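Local coordinates for protein ferulic acid esterase, AmCE1/Fae1A (Anaeromyces mucronatus, PDB 5CXX) that probably hydrolyses feruloyl esters, as expected of a carbohydrate esterase family 1 feruloyl esterase with the alpha/beta-hydrolase fold, and binds ferulic acid, at residues R40-I45 against M134-E139; E93-L98 against Y141-G146. One frame throughout, in Å; residues are numbered along the deposited sequence. Where two conformers were deposited one is given.

Contact 1 of 2, residues R40-I45 against M134-E139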
ATOM      1  N   ARG A  40       5.579  -2.379  18.879  1.00 19.52           N
ATOM      2  CA  ARG A  40       4.653  -2.663  17.788  1.00 17.31           C
ATOM      3  C   ARG A  40       5.100  -3.899  17.013  1.00 19.90           C
ATOM      4  O   ARG A  40       6.188  -4.425  17.245  1.00 20.45           O
ATOM      5  CB  ARG A  40       4.549  -1.461  16.847  1.00 19.55           C
ATOM      6  CG  ARG A  40       4.441  -0.120  17.555  1.00 19.13           C
ATOM      7  CD  ARG A  40       4.075   0.987  16.580  1.00 17.34           C
ATOM      8  NE  ARG A  40       2.685   0.894  16.143  1.00 16.91           N
ATOM      9  CZ  ARG A  40       2.309   0.557  14.913  1.00 17.81           C
ATOM     10  NH1 ARG A  40       3.221   0.280  13.991  1.00 17.43           N
ATOM     11  NH2 ARG A  40       1.021   0.496  14.604  1.00 18.36           N
ATOM     12  N   LYS A  41       4.257  -4.360  16.094  1.00 18.07           N
ATOM     13  CA  LYS A  41       4.588  -5.537  15.274  1.00 20.19           C
ATOM     14  C   LYS A  41       4.466  -5.222  13.796  1.00 18.47           C
ATOM     15  O   LYS A  41       3.635  -4.393  13.397  1.00 18.40           O
ATOM     16  CB  LYS A  41       3.647  -6.692  15.590  1.00 22.26           C
ATOM     17  CG  LYS A  41       3.910  -7.262  17.104  1.00 29.33           C
ATOM     18  CD  LYS A  41       3.067  -8.479  17.449  1.00 44.73           C
ATOM     19  CE  LYS A  41       3.557  -9.163  18.735  1.00 51.61           C
ATOM     20  NZ  LYS A  41       4.075  -8.163  19.686  1.00 55.16           N
ATOM     21  N   MET A  42       5.301  -5.896  12.997  1.00 19.34           N
ATOM     22  CA  MET A  42       5.141  -5.849  11.527  1.00 16.63           C
ATOM     23  C   MET A  42       5.586  -7.223  11.002  1.00 18.37           C
ATOM     24  O   MET A  42       6.412  -7.889  11.635  1.00 22.02           O
ATOM     25  CB  MET A  42       5.994  -4.742  10.830  1.00 18.61           C
ATOM     26  CG  MET A  42       7.493  -4.857  11.165  1.00 18.95           C
ATOM     27  SD  MET A  42       8.205  -3.331  10.463  1.00 20.84           S
ATOM     28  CE  MET A  42       9.932  -3.479  11.028  1.00 22.08           C
ATOM     29  N   ASN A  43       5.058  -7.637   9.833  1.00 17.21           N
ATOM     30  CA  ASN A  43       5.638  -8.800   9.166  1.00 17.06           C
ATOM     31  C   ASN A  43       6.680  -8.354   8.182  1.00 18.20           C
ATOM     32  O   ASN A  43       6.471  -7.422   7.384  1.00 18.46           O
ATOM     33  CB  ASN A  43       4.578  -9.584   8.428  1.00 17.20           C
ATOM     34  CG  ASN A  43       3.678 -10.337   9.394  1.00 19.24           C
ATOM     35  OD1 ASN A  43       4.158 -11.146  10.187  1.00 20.70           O
ATOM     36  ND2 ASN A  43       2.375 -10.046   9.364  1.00 19.25           N
ATOM     37  N   VAL A  44       7.798  -9.058   8.220  1.00 17.85           N
ATOM     38  CA  VAL A  44       8.814  -8.914   7.191  1.00 18.12           C
ATOM     39  C   VAL A  44       8.867 -10.205   6.374  1.00 18.67           C
ATOM     40  O   VAL A  44       9.067 -11.287   6.929  1.00 19.62           O
ATOM     41  CB  VAL A  44      10.188  -8.591   7.809  1.00 19.45           C
ATOM     42  CG1 VAL A  44      11.283  -8.509   6.714  1.00 20.60           C
ATOM     43  CG2 VAL A  44      10.104  -7.245   8.548  1.00 20.67           C
ATOM     44  N   ILE A  45       8.755 -10.050   5.061  1.00 18.55           N
ATOM     45  CA  ILE A  45       8.752 -11.190   4.133  1.00 18.60           C
ATOM     46  C   ILE A  45       9.992 -11.053   3.237  1.00 19.36           C
ATOM     47  O   ILE A  45      10.006 -10.232   2.300  1.00 19.14           O
ATOM     48  CB  ILE A  45       7.455 -11.190   3.337  1.00 19.73           C
ATOM     49  CG1 ILE A  45       6.219 -11.273   4.266  1.00 20.79           C
ATOM     50  CG2 ILE A  45       7.502 -12.339   2.274  1.00 21.72           C
ATOM     51  CD1 ILE A  45       4.939 -10.642   3.550  1.00 21.52           C
ATOM     52  N   MET A 134      11.155   2.680   8.442  1.00 17.95           N
ATOM     53  CA  MET A 134      12.182   2.755   7.410  0.73 17.06           C
ATOM     54  C   MET A 134      13.587   2.687   7.990  1.00 21.16           C
ATOM     55  O   MET A 134      14.437   1.924   7.498  1.00 21.62           O
ATOM     56  CB  MET A 134      12.004   4.017   6.545  0.73 19.46           C
ATOM     57  CG  MET A 134      10.924   3.810   5.579  0.73 19.10           C
ATOM     58  SD  MET A 134      10.605   5.346   4.699  0.73 21.20           S
ATOM     59  CE  MET A 134      11.801   5.172   3.403  0.73 23.83           C
ATOM     60  N   PRO A 135      13.878   3.441   9.092  1.00 19.15           N
ATOM     61  CA  PRO A 135      15.218   3.256   9.690  1.00 22.17           C
ATOM     62  C   PRO A 135      15.426   1.829  10.235  1.00 20.99           C
ATOM     63  O   PRO A 135      16.529   1.286  10.147  1.00 23.37           O
ATOM     64  CB  PRO A 135      15.246   4.291  10.833  1.00 23.94           C
ATOM     65  CG  PRO A 135      14.258   5.373  10.366  1.00 24.36           C
ATOM     66  CD  PRO A 135      13.186   4.646   9.630  1.00 20.90           C
ATOM     67  N   TYR A 136      14.385   1.211  10.797  1.00 20.10           N
ATOM     68  CA  TYR A 136      14.554  -0.162  11.287  1.00 22.33           C
ATOM     69  C   TYR A 136      14.992  -1.089  10.144  1.00 21.13           C
ATOM     70  O   TYR A 136      15.900  -1.899  10.269  1.00 20.73           O
ATOM     71  CB  TYR A 136      13.230  -0.632  11.886  1.00 21.80           C
ATOM     72  CG  TYR A 136      13.377  -1.994  12.547  1.00 21.13           C
ATOM     73  CD1 TYR A 136      13.281  -3.166  11.780  1.00 22.77           C
ATOM     74  CD2 TYR A 136      13.590  -2.105  13.934  1.00 20.56           C
ATOM     75  CE1 TYR A 136      13.458  -4.444  12.389  1.00 21.78           C
ATOM     76  CE2 TYR A 136      13.743  -3.343  14.528  1.00 21.57           C
ATOM     77  CZ  TYR A 136      13.701  -4.498  13.747  1.00 23.83           C
ATOM     78  OH  TYR A 136      13.884  -5.723  14.378  1.00 25.61           O
ATOM     79  N   MET A 137      14.288  -0.972   9.019  1.00 20.28           N
ATOM     80  CA  MET A 137      14.596  -1.845   7.876  1.00 20.62           C
ATOM     81  C   MET A 137      16.007  -1.629   7.407  1.00 23.54           C
ATOM     82  O   MET A 137      16.690  -2.613   7.088  1.00 23.41           O
ATOM     83  CB  MET A 137      13.616  -1.581   6.704  1.00 18.30           C
ATOM     84  CG  MET A 137      12.170  -2.027   7.020  1.00 20.39           C
ATOM     85  SD  MET A 137      12.022  -3.781   7.531  1.00 20.27           S
ATOM     86  CE  MET A 137      12.595  -4.608   5.997  1.00 21.32           C
ATOM     87  N   GLU A 138      16.436  -0.360   7.362  1.00 21.06           N
ATOM     88  CA  GLU A 138      17.835  -0.057   6.902  1.00 22.40           C
ATOM     89  C   GLU A 138      18.876  -0.642   7.856  1.00 24.63           C
ATOM     90  O   GLU A 138      19.948  -1.140   7.449  1.00 27.17           O
ATOM     91  CB  GLU A 138      18.039   1.457   6.744  1.00 22.35           C
ATOM     92  CG  GLU A 138      19.369   1.697   5.952  1.00 29.43           C
ATOM     93  CD  GLU A 138      19.656   3.149   5.596  1.00 43.30           C
ATOM     94  OE1 GLU A 138      18.760   4.000   5.752  1.00 39.52           O
ATOM     95  OE2 GLU A 138      20.808   3.422   5.137  1.00 43.57           O
ATOM     96  N   GLU A 139      18.559  -0.633   9.144  1.00 22.23           N
ATOM     97  CA  GLU A 139      19.515  -1.135  10.142  1.00 24.41           C
ATOM     98  C   GLU A 139      19.586  -2.654  10.191  1.00 26.37           C
ATOM     99  O   GLU A 139      20.649  -3.210  10.534  1.00 32.34           O
ATOM    100  CB  GLU A 139      19.102  -0.575  11.509  1.00 26.78           C
ATOM    101  CG  GLU A 139      19.930  -1.042  12.736  1.00 49.56           C
ATOM    102  CD  GLU A 139      21.390  -0.554  12.713  1.00 60.37           C
ATOM    103  OE1 GLU A 139      21.623   0.661  12.501  1.00 63.58           O
ATOM    104  OE2 GLU A 139      22.306  -1.378  12.957  1.00 65.70           O
TER

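Contact 2 of 2, residues E93-L98 against Y141-G146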
ATOM      1  N   GLU A  93      13.098  -9.201  -7.632  1.00 25.21           N
ATOM      2  CA  GLU A  93      13.168  -9.697  -6.239  1.00 23.64           C
ATOM      3  C   GLU A  93      13.006  -8.564  -5.251  1.00 22.46           C
ATOM      4  O   GLU A  93      13.540  -7.484  -5.457  1.00 23.65           O
ATOM      5  CB  GLU A  93      14.513 -10.377  -5.961  1.00 27.64           C
ATOM      6  CG  GLU A  93      14.744 -11.614  -6.744  1.00 35.78           C
ATOM      7  CD  GLU A  93      15.942 -12.378  -6.210  1.00 41.50           C
ATOM      8  OE1 GLU A  93      16.997 -11.754  -6.009  1.00 43.71           O
ATOM      9  OE2 GLU A  93      15.818 -13.590  -5.980  1.00 48.56           O
ATOM     10  N   MET A  94      12.239  -8.781  -4.195  1.00 20.73           N
ATOM     11  CA  MET A  94      11.998  -7.676  -3.296  1.00 19.21           C
ATOM     12  C   MET A  94      11.717  -8.191  -1.895  1.00 21.39           C
ATOM     13  O   MET A  94      11.424  -9.350  -1.708  1.00 20.43           O
ATOM     14  CB  MET A  94      10.765  -6.816  -3.770  1.00 21.45           C
ATOM     15  CG  MET A  94       9.500  -7.671  -3.852  1.00 19.18           C
ATOM     16  SD  MET A  94       8.065  -6.746  -4.499  1.00 20.70           S
ATOM     17  CE  MET A  94       8.572  -6.660  -6.206  1.00 19.81           C
ATOM     18  N   ILE A  95      11.795  -7.267  -0.928  1.00 18.34           N
ATOM     19  CA  ILE A  95      11.344  -7.499   0.459  1.00 17.31           C
ATOM     20  C   ILE A  95       9.947  -6.893   0.614  1.00 19.76           C
ATOM     21  O   ILE A  95       9.729  -5.763   0.137  1.00 19.62           O
ATOM     22  CB  ILE A  95      12.313  -6.812   1.430  1.00 17.65           C
ATOM     23  CG1 ILE A  95      13.714  -7.531   1.393  1.00 19.30           C
ATOM     24  CG2 ILE A  95      11.738  -6.825   2.844  1.00 18.83           C
ATOM     25  CD1 ILE A  95      14.766  -6.715   2.141  1.00 22.78           C
ATOM     26  N   ILE A  96       9.015  -7.615   1.224  1.00 17.62           N
ATOM     27  CA  ILE A  96       7.669  -7.084   1.450  1.00 16.34           C
ATOM     28  C   ILE A  96       7.487  -6.900   2.960  1.00 15.42           C
ATOM     29  O   ILE A  96       7.789  -7.812   3.756  1.00 16.94           O
ATOM     30  CB  ILE A  96       6.602  -8.084   0.938  1.00 18.02           C
ATOM     31  CG1 ILE A  96       6.770  -8.355  -0.579  1.00 21.01           C
ATOM     32  CG2 ILE A  96       5.133  -7.509   1.230  1.00 22.26           C
ATOM     33  CD1 ILE A  96       5.899  -9.588  -0.929  1.00 24.87           C
ATOM     34  N   VAL A  97       7.047  -5.707   3.359  1.00 15.42           N
ATOM     35  CA  VAL A  97       6.782  -5.408   4.780  1.00 16.01           C
ATOM     36  C   VAL A  97       5.295  -5.131   4.960  1.00 16.41           C
ATOM     37  O   VAL A  97       4.727  -4.311   4.240  1.00 16.00           O
ATOM     38  CB  VAL A  97       7.635  -4.198   5.241  1.00 16.18           C
ATOM     39  CG1 VAL A  97       7.306  -3.801   6.737  1.00 17.60           C
ATOM     40  CG2 VAL A  97       9.166  -4.508   5.080  1.00 15.62           C
ATOM     41  N   LEU A  98       4.680  -5.812   5.919  1.00 16.63           N
ATOM     42  CA  LEU A  98       3.246  -5.579   6.261  1.00 15.64           C
ATOM     43  C   LEU A  98       3.209  -4.942   7.646  1.00 15.36           C
ATOM     44  O   LEU A  98       3.333  -5.628   8.684  1.00 16.30           O
ATOM     45  CB  LEU A  98       2.435  -6.874   6.281  1.00 16.92           C
ATOM     46  CG  LEU A  98       2.613  -7.807   5.083  1.00 19.65           C
ATOM     47  CD1 LEU A  98       1.672  -9.031   5.242  1.00 19.57           C
ATOM     48  CD2 LEU A  98       2.334  -7.027   3.777  1.00 19.48           C
ATOM     49  N   TYR A 141      18.176  -5.119   7.791  1.00 22.11           N
ATOM     50  CA  TYR A 141      18.085  -5.922   6.570  1.00 24.13           C
ATOM     51  C   TYR A 141      18.933  -5.335   5.474  1.00 24.14           C
ATOM     52  O   TYR A 141      19.320  -4.161   5.520  1.00 26.40           O
ATOM     53  CB  TYR A 141      16.631  -6.035   6.100  1.00 22.61           C
ATOM     54  CG  TYR A 141      15.788  -6.736   7.149  1.00 22.30           C
ATOM     55  CD1 TYR A 141      15.842  -8.129   7.295  1.00 24.31           C
ATOM     56  CD2 TYR A 141      14.963  -6.008   8.045  1.00 21.72           C
ATOM     57  CE1 TYR A 141      15.082  -8.778   8.288  1.00 26.23           C
ATOM     58  CE2 TYR A 141      14.209  -6.663   8.999  1.00 25.68           C
ATOM     59  CZ  TYR A 141      14.270  -8.025   9.112  1.00 27.47           C
ATOM     60  OH  TYR A 141      13.537  -8.681  10.100  1.00 27.56           O
ATOM     61  N   SER A 142      19.236  -6.160   4.479  1.00 23.26           N
ATOM     62  CA  SER A 142      20.095  -5.689   3.387  0.59 22.63           C
ATOM     63  C   SER A 142      19.203  -5.092   2.298  1.00 24.15           C
ATOM     64  O   SER A 142      18.793  -5.759   1.353  1.00 25.21           O
ATOM     65  CB  SER A 142      20.949  -6.828   2.846  0.59 25.08           C
ATOM     66  OG  SER A 142      21.862  -6.317   1.909  0.59 27.62           O
ATOM     67  N   ILE A 143      18.874  -3.824   2.471  1.00 23.60           N
ATOM     68  CA  ILE A 143      17.945  -3.156   1.565  1.00 22.21           C
ATOM     69  C   ILE A 143      18.658  -2.164   0.642  1.00 26.22           C
ATOM     70  O   ILE A 143      19.760  -1.691   0.917  1.00 27.19           O
ATOM     71  CB  ILE A 143      16.847  -2.386   2.345  1.00 25.10           C
ATOM     72  CG1 ILE A 143      17.412  -1.119   2.996  1.00 24.21           C
ATOM     73  CG2 ILE A 143      16.201  -3.322   3.432  1.00 24.98           C
ATOM     74  CD1 ILE A 143      16.228  -0.214   3.608  1.00 25.35           C
ATOM     75  N   LEU A 144      18.009  -1.894  -0.477  1.00 23.08           N
ATOM     76  CA  LEU A 144      18.341  -0.753  -1.333  1.00 25.87           C
ATOM     77  C   LEU A 144      17.561   0.436  -0.802  1.00 24.31           C
ATOM     78  O   LEU A 144      16.385   0.320  -0.482  1.00 25.97           O
ATOM     79  CB  LEU A 144      17.956  -1.025  -2.768  1.00 24.57           C
ATOM     80  CG  LEU A 144      18.844  -2.056  -3.462  1.00 27.81           C
ATOM     81  CD1 LEU A 144      18.247  -2.389  -4.817  1.00 27.19           C
ATOM     82  CD2 LEU A 144      20.295  -1.507  -3.591  1.00 27.87           C
ATOM     83  N   THR A 145      18.228   1.574  -0.685  1.00 26.32           N
ATOM     84  CA  THR A 145      17.525   2.776  -0.227  1.00 25.25           C
ATOM     85  C   THR A 145      17.290   3.707  -1.422  1.00 24.70           C
ATOM     86  O   THR A 145      17.824   3.499  -2.513  1.00 27.70           O
ATOM     87  CB  THR A 145      18.317   3.554   0.809  1.00 24.76           C
ATOM     88  OG1 THR A 145      19.618   3.813   0.267  1.00 32.74           O
ATOM     89  CG2 THR A 145      18.476   2.706   2.098  1.00 30.84           C
ATOM     90  N   GLY A 146      16.507   4.748  -1.161  1.00 25.95           N
ATOM     91  CA  GLY A 146      16.249   5.748  -2.198  1.00 25.11           C
ATOM     92  C   GLY A 146      14.846   5.517  -2.764  1.00 23.00           C
ATOM     93  O   GLY A 146      14.316   4.396  -2.751  1.00 22.57           O
TER

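Contact 1 of 2, residues R40-I45 against M134-E139
Met42 lays its terminal methyl against the Tyr136 ring, CE of Met42 standing 3.4 Å from CD1 of Tyr136 and 3.9 Å from CE1 of the same ring. The methyl comes in obliquely, a close apolar contact. With chi1 at 55°, CG of Met42 sits in the crowded position between the backbone N and the carbonyl carbon; beyond it the chain runs fully extended, which suits an unbranched residue that must span the gap between segments 40-45 and 134-139, whose axes approach no closer than 12.1 Å. Met42 CE also lies 4.1 Å from SD of Met137. Strand 38-45 is the second strand of the central alpha/beta-hydrolase sheet, and helix 125-140 covers one face of it, its segment 134-139 crossing the strand segment 40-45 at -45°. Met137 rests at the same time on Ile95 and Val97 of the adjacent strand 95-99 and on Tyr60 of the strand beyond it. Its chain folds back at chi2 (-55°) and chi3, which brings its end nearer the strand than its CB direction alone would suggest. There it meets Val44 tip to tip, SD of Met137 being 4.1 Å from CG2 of Val44, while CE of Met137 lies 4.2 Å from CG1 of Val44. Short and beta-branched, valine suits a strand and offers both methyls to the flexible thioether. The Tyr136 ring also stacks with His140, one turn on in the same helix.

Contact 2 of 2, residues E93-L98 against Y141-G146
Ile95, the first residue of strand 95-99, reaches from the sheet into the bend of 141-146 with its delta methyl. CD1 of Ile95 lies 3.9 Å from CG2 of Ile143, and the two side chains cross at about a right angle. The chi1 of -68° sets CG1 of Ile95 beside the backbone N, and the extended chi2 carries CD1 out toward the loop. That one methyl touches three successive residues: besides meeting Ile143, CD1 of Ile95 sits 4.2 Å from the carbonyl O of Ser142 and 4.4 Å from CB of Tyr141. No hydrogen bond joins the two segments, and an isoleucine suits a place where a slim apolar tip must fit against a curved backbone. The curve is an inverse gamma turn centred on Ser142, closed by a weak bond of 3.1 Å from Ile143 N to Tyr141 O. It follows directly on helix 125-140, at the point where the chain turns back toward strand 150-155 in the crossover pattern of the alpha/beta-hydrolase fold. The Ser142 hydroxyl has the carbonyl oxygen of Lys54 as its strongest partner, with that of Glu52 also within bonding range; its single proton can serve them only in turn or shared. The backbone N of Ser142 bonds the hydroxyl of Tyr50, so the turn is also tied to the 50-54 region. Farther along this interior strand the residues turn to other partners, Ile96 packing on Val59 and Ile45, and Val97 on Met137 of the helix.

In the fold
Contacts 1 and 2 lie side by side, their centres about 9 Å apart, because strands 38-45 and 95-99 are antiparallel neighbours. Backbone bonds probably join them: Ile45 N is 2.8 Å from Ile96 O, and Leu98 N is 2.8 Å from Asn43 O. Met137 of contact 1 also packs on contact 2, its CE 3.6 Å from CG2 of Val97, and the Tyr141 side chain of contact 2 touches Val44. Helix 125-140 and the turn after it thus cover both strands. The probable triad sits at the C-terminal ends of parallel strands, Ser156 just after strand 150-155, Asp222 and His253 after later ones; the bound ferulic acid lies in a pocket away from both contacts.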